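PDB 7DF2: C2 domain protein from Ramazzottius varieornatus, which binds calcium ions through the loops at one end of its C2-type beta-sandwich; its precise role in tardigrades is not established. Local coordinates for residues F41-T52 with D106-D117. Sequence-based numbering, arbitrary orientation.
Sequences FRIEMNVVRLDT and DVVEIDKTISRD. With GLC (alpha-D-glucopyranose), chain B.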
loop_
_atom_site.group_PDB
_atom_site.type_symbol
_atom_site.label_atom_id
_atom_site.label_comp_id
_atom_site.label_asym_id
_atom_site.label_seq_id
_atom_site.Cartn_x
_atom_site.Cartn_y
_atom_site.Cartn_z
ATOM N N PHE A 41 5.534 12.514 -12.628
ATOM C CA PHE A 41 6.265 12.224 -11.409
ATOM C C PHE A 41 6.097 10.752 -11.052
ATOM O O PHE A 41 5.230 10.051 -11.581
ATOM C CB PHE A 41 5.830 13.138 -10.245
ATOM C CG PHE A 41 4.337 13.200 -10.018
ATOM C CD1 PHE A 41 3.537 14.047 -10.777
ATOM C CD2 PHE A 41 3.741 12.429 -9.029
ATOM C CE1 PHE A 41 2.164 14.123 -10.563
ATOM C CE2 PHE A 41 2.370 12.497 -8.808
ATOM C CZ PHE A 41 1.578 13.342 -9.575
ATOM N N ARG A 42 6.977 10.291 -10.177
ATOM C CA ARG A 42 7.053 8.898 -9.769
ATOM C C ARG A 42 6.783 8.843 -8.278
ATOM O O ARG A 42 7.222 9.724 -7.537
ATOM C CB ARG A 42 8.436 8.316 -10.088
ATOM C CG ARG A 42 8.654 6.866 -9.642
ATOM C CD ARG A 42 9.822 6.282 -10.452
ATOM N NE ARG A 42 9.469 6.185 -11.866
ATOM C CZ ARG A 42 10.347 6.115 -12.857
ATOM N NH1 ARG A 42 9.924 6.024 -14.113
ATOM N NH2 ARG A 42 11.648 6.130 -12.589
ATOM N N ILE A 43 6.020 7.840 -7.850
ATOM C CA ILE A 43 5.723 7.606 -6.443
ATOM C C ILE A 43 6.325 6.269 -6.051
ATOM O O ILE A 43 6.074 5.262 -6.718
ATOM C CB ILE A 43 4.207 7.597 -6.169
ATOM C CG1 ILE A 43 3.570 8.903 -6.639
ATOM C CG2 ILE A 43 3.917 7.346 -4.679
ATOM C CD1 ILE A 43 2.843 8.759 -7.938
ATOM N N GLU A 44 7.099 6.259 -4.969
ATOM C CA GLU A 44 7.628 5.030 -4.389
ATOM C C GLU A 44 6.913 4.769 -3.078
ATOM O O GLU A 44 6.728 5.689 -2.271
ATOM C CB GLU A 44 9.141 5.121 -4.164
ATOM C CG GLU A 44 9.914 5.390 -5.448
ATOM C CD GLU A 44 11.416 5.415 -5.223
ATOM O OE1 GLU A 44 11.861 5.267 -4.057
ATOM O OE2 GLU A 44 12.151 5.599 -6.207
ATOM N N MET A 45 6.487 3.523 -2.883
ATOM C CA MET A 45 5.784 3.099 -1.680
ATOM C C MET A 45 6.592 1.992 -1.024
ATOM O O MET A 45 6.791 0.925 -1.617
ATOM C CB MET A 45 4.377 2.619 -2.022
ATOM C CG MET A 45 3.639 1.903 -0.893
ATOM S SD MET A 45 2.032 1.364 -1.536
ATOM C CE MET A 45 1.438 0.385 -0.149
ATOM N N ASN A 46 7.078 2.258 0.183
ATOM C CA ASN A 46 7.894 1.321 0.945
ATOM C C ASN A 46 7.025 0.734 2.048
ATOM O O ASN A 46 6.568 1.463 2.938
ATOM C CB ASN A 46 9.107 2.049 1.519
ATOM C CG ASN A 46 10.019 1.171 2.364
ATOM O OD1 ASN A 46 10.566 1.646 3.368
ATOM N ND2 ASN A 46 10.264 -0.068 1.931
ATOM N N VAL A 47 6.776 -0.570 1.982
ATOM C CA VAL A 47 6.037 -1.266 3.028
ATOM C C VAL A 47 7.062 -1.773 4.033
ATOM O O VAL A 47 7.826 -2.698 3.748
ATOM C CB VAL A 47 5.179 -2.396 2.454
ATOM C CG1 VAL A 47 4.508 -3.189 3.584
ATOM C CG2 VAL A 47 4.142 -1.795 1.515
ATOM N N VAL A 48 7.094 -1.143 5.208
ATOM C CA VAL A 48 8.168 -1.384 6.160
ATOM C C VAL A 48 7.909 -2.654 6.955
ATOM O O VAL A 48 8.735 -3.573 6.982
ATOM C CB VAL A 48 8.334 -0.169 7.092
ATOM C CG1 VAL A 48 9.434 -0.435 8.114
ATOM C CG2 VAL A 48 8.625 1.095 6.249
ATOM N N ARG A 49 6.747 -2.729 7.598
ATOM C CA ARG A 49 6.401 -3.905 8.382
ATOM C C ARG A 49 4.902 -3.902 8.621
ATOM O O ARG A 49 4.223 -2.891 8.425
ATOM C CB ARG A 49 7.175 -3.940 9.703
ATOM C CG ARG A 49 6.879 -2.769 10.605
ATOM C CD ARG A 49 7.669 -2.893 11.908
ATOM N NE ARG A 49 7.269 -1.820 12.804
ATOM C CZ ARG A 49 7.672 -0.561 12.684
ATOM N NH1 ARG A 49 8.510 -0.215 11.707
ATOM N NH2 ARG A 49 7.237 0.352 13.544
ATOM N N LEU A 50 4.395 -5.057 9.043
ATOM C CA LEU A 50 2.968 -5.272 9.250
ATOM C C LEU A 50 2.798 -5.927 10.609
ATOM O O LEU A 50 3.375 -6.991 10.854
ATOM C CB LEU A 50 2.409 -6.162 8.129
ATOM C CG LEU A 50 0.939 -6.442 7.773
ATOM C CD1 LEU A 50 0.065 -6.508 8.964
ATOM C CD2 LEU A 50 0.379 -5.467 6.727
ATOM N N ASP A 51 2.004 -5.302 11.483
ATOM C CA ASP A 51 1.684 -5.865 12.797
ATOM C C ASP A 51 0.276 -6.438 12.713
ATOM O O ASP A 51 -0.705 -5.699 12.790
ATOM C CB ASP A 51 1.795 -4.806 13.893
ATOM C CG ASP A 51 1.553 -5.386 15.300
ATOM O OD1 ASP A 51 1.436 -6.630 15.452
ATOM O OD2 ASP A 51 1.477 -4.587 16.252
ATOM N N THR A 52 0.180 -7.756 12.518
ATOM C CA THR A 52 -1.120 -8.422 12.503
ATOM C C THR A 52 -1.692 -8.605 13.901
ATOM O O THR A 52 -2.884 -8.917 14.034
ATOM C CB THR A 52 -1.015 -9.807 11.878
ATOM O OG1 THR A 52 -0.258 -10.646 12.761
ATOM C CG2 THR A 52 -0.330 -9.767 10.503
ATOM N N ASP A 106 4.002 -12.220 14.764
ATOM C CA ASP A 106 2.887 -11.286 14.641
ATOM C C ASP A 106 3.310 -9.993 13.951
ATOM O O ASP A 106 2.523 -9.398 13.205
ATOM C CB ASP A 106 2.309 -10.969 16.012
ATOM C CG ASP A 106 1.566 -12.139 16.618
ATOM O OD1 ASP A 106 1.395 -13.174 15.932
ATOM O OD2 ASP A 106 1.149 -12.012 17.786
ATOM N N VAL A 107 4.536 -9.535 14.195
ATOM C CA VAL A 107 5.099 -8.389 13.483
ATOM C C VAL A 107 5.963 -8.933 12.358
ATOM O O VAL A 107 6.984 -9.589 12.604
ATOM C CB VAL A 107 5.907 -7.472 14.406
ATOM C CG1 VAL A 107 6.555 -6.345 13.584
ATOM C CG2 VAL A 107 5.009 -6.885 15.480
ATOM N N VAL A 108 5.542 -8.673 11.124
ATOM C CA VAL A 108 6.215 -9.170 9.933
ATOM C C VAL A 108 7.089 -8.047 9.394
ATOM O O VAL A 108 6.571 -7.014 8.960
ATOM C CB VAL A 108 5.209 -9.634 8.866
ATOM C CG1 VAL A 108 5.943 -10.208 7.660
ATOM C CG2 VAL A 108 4.205 -10.642 9.434
ATOM N N GLU A 109 8.404 -8.246 9.408
ATOM C CA GLU A 109 9.324 -7.283 8.811
ATOM C C GLU A 109 9.375 -7.505 7.310
ATOM O O GLU A 109 9.603 -8.628 6.858
ATOM C CB GLU A 109 10.711 -7.431 9.423
ATOM C CG GLU A 109 10.706 -7.207 10.930
ATOM C CD GLU A 109 10.544 -5.743 11.290
ATOM O OE1 GLU A 109 10.839 -4.875 10.437
ATOM O OE2 GLU A 109 10.127 -5.452 12.428
ATOM N N ILE A 110 9.165 -6.435 6.540
ATOM C CA ILE A 110 8.899 -6.578 5.110
ATOM C C ILE A 110 9.935 -5.833 4.279
ATOM O O ILE A 110 10.657 -6.453 3.493
ATOM C CB ILE A 110 7.472 -6.095 4.776
ATOM C CG1 ILE A 110 6.435 -6.968 5.504
ATOM C CG2 ILE A 110 7.197 -6.149 3.279
ATOM C CD1 ILE A 110 5.061 -6.400 5.462
ATOM N N ASP A 111 9.995 -4.508 4.430
ATOM C CA ASP A 111 10.883 -3.606 3.672
ATOM C C ASP A 111 10.960 -3.959 2.189
ATOM O O ASP A 111 12.036 -4.160 1.623
ATOM C CB ASP A 111 12.294 -3.540 4.273
ATOM C CG ASP A 111 13.126 -2.367 3.683
ATOM O OD1 ASP A 111 12.507 -1.353 3.279
ATOM O OD2 ASP A 111 14.389 -2.439 3.609
ATOM N N LYS A 112 9.794 -4.002 1.547
ATOM C CA LYS A 112 9.731 -4.090 0.090
ATOM C C LYS A 112 9.145 -2.799 -0.466
ATOM O O LYS A 112 8.429 -2.064 0.221
ATOM C CB LYS A 112 8.887 -5.290 -0.380
ATOM C CG LYS A 112 9.227 -6.634 0.260
ATOM C CD LYS A 112 10.637 -7.117 -0.099
ATOM C CE LYS A 112 10.839 -8.619 0.214
ATOM N NZ LYS A 112 12.288 -8.984 0.102
ATOM N N THR A 113 9.439 -2.526 -1.740
ATOM C CA THR A 113 9.088 -1.233 -2.318
ATOM C C THR A 113 8.524 -1.425 -3.718
ATOM O O THR A 113 9.037 -2.247 -4.485
ATOM C CB THR A 113 10.324 -0.318 -2.363
ATOM O OG1 THR A 113 10.811 -0.138 -1.032
ATOM C CG2 THR A 113 9.987 1.046 -2.954
ATOM N N ILE A 114 7.456 -0.678 -4.037
ATOM C CA ILE A 114 6.889 -0.654 -5.381
ATOM C C ILE A 114 6.811 0.798 -5.835
ATOM O O ILE A 114 6.915 1.732 -5.034
ATOM C CB ILE A 114 5.502 -1.334 -5.459
ATOM C CG1 ILE A 114 4.498 -0.647 -4.542
ATOM C CG2 ILE A 114 5.605 -2.830 -5.087
ATOM C CD1 ILE A 114 3.066 -1.182 -4.733
ATOM N N SER A 115 6.678 0.995 -7.149
ATOM C CA SER A 115 6.537 2.364 -7.629
ATOM C C SER A 115 5.563 2.437 -8.799
ATOM O O SER A 115 5.261 1.442 -9.467
ATOM C CB SER A 115 7.884 2.989 -8.028
ATOM O OG SER A 115 8.427 2.336 -9.155
ATOM N N ARG A 116 5.064 3.652 -9.021
ATOM C CA ARG A 116 4.107 3.928 -10.077
ATOM C C ARG A 116 4.235 5.387 -10.469
ATOM O O ARG A 116 4.540 6.241 -9.631
ATOM C CB ARG A 116 2.673 3.625 -9.627
ATOM C CG ARG A 116 1.643 3.773 -10.749
ATOM C CD ARG A 116 0.224 3.482 -10.263
ATOM N NE ARG A 116 -0.725 3.588 -11.367
ATOM C CZ ARG A 116 -2.040 3.419 -11.247
ATOM N NH1 ARG A 116 -2.573 3.124 -10.064
ATOM N NH2 ARG A 116 -2.826 3.547 -12.309
ATOM N N ASP A 117 3.983 5.672 -11.746
ATOM C CA ASP A 117 4.140 7.016 -12.279
ATOM C C ASP A 117 2.795 7.653 -12.589
ATOM O O ASP A 117 1.817 6.969 -12.910
ATOM C CB ASP A 117 4.970 7.019 -13.564
ATOM C CG ASP A 117 6.335 6.404 -13.387
ATOM O OD1 ASP A 117 6.781 6.263 -12.235
ATOM O OD2 ASP A 117 6.963 6.076 -14.409
HETATM C C1 GLC B . 14.676 -1.837 12.828
HETATM C C2 GLC B . 13.655 -2.623 13.663
HETATM C C3 GLC B . 12.389 -2.962 12.866
HETATM C C4 GLC B . 11.903 -1.760 12.052
HETATM C C5 GLC B . 13.075 -1.047 11.380
HETATM C C6 GLC B . 12.616 0.179 10.600
HETATM O O2 GLC B . 14.221 -3.800 14.205
HETATM O O3 GLC B . 11.363 -3.381 13.749
HETATM O O4 GLC B . 10.948 -2.150 11.078
HETATM O O5 GLC B . 14.029 -0.683 12.362
HETATM O O6 GLC B . 13.303 0.193 9.369
HETATM O O HOH W 1 11.683 -3.650 7.885
#
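Ile110 meets Val47 and Leu50 on the inner face of two paired antiparallel strands. Its CD1 lies 3.8 Å from Val47 CG1 and equally near Leu50 CB, so one methyl touches both side chains. Further along the same face, Met45 CB rests against Ile114 CG1. At Val47 the ladder is interrupted: a G1 beta bulge sets two residues, Asp111 and Lys112, opposite this one. Here Val48 O accepts from Ile110 N and Asp111 N, which approach from the same face of its carbonyl plane.

Asn46 reinforces the bulge from the other face. Its ND2 donates to Asp111 OD1 at 2.9 Å, close to the amide plane, and, along a more bent path (146°), to Lys112 O, from above the carbonyl plane. Near the calcium end, Glu109 holds the glucose with both carboxylate oxygens: GLC O4 donates to OE1 at 2.8 Å and GLC O3 to OE2 at 2.7 Å. In the conformer given, one of two, Arg49 NH1 adds a weak bond to GLC O4 and pairs with Glu169.

At the far end Arg42 grips Asp117 side-on. NE reaches OD1 at 2.7 Å and NH1 reaches OD2 at 3.0 Å, both nearly straight and in the guanidinium plane. The chain leaves with CG opposite the backbone N (chi1 177°), then bends at chi3, which turns the guanidinium alongside the carboxylate. A methionine in its place would probably cost Asp117 both bonds of this pair, leaving its charge to lean more on Arg197.

Strand 107-119 is the outermost of its four-stranded sheet in this chain, and strand 41-51 lies between it and strand 181-190. The apolar face packs on strands 70-77 and 121-136 of the opposing sheet, as in a C2 beta-sandwich.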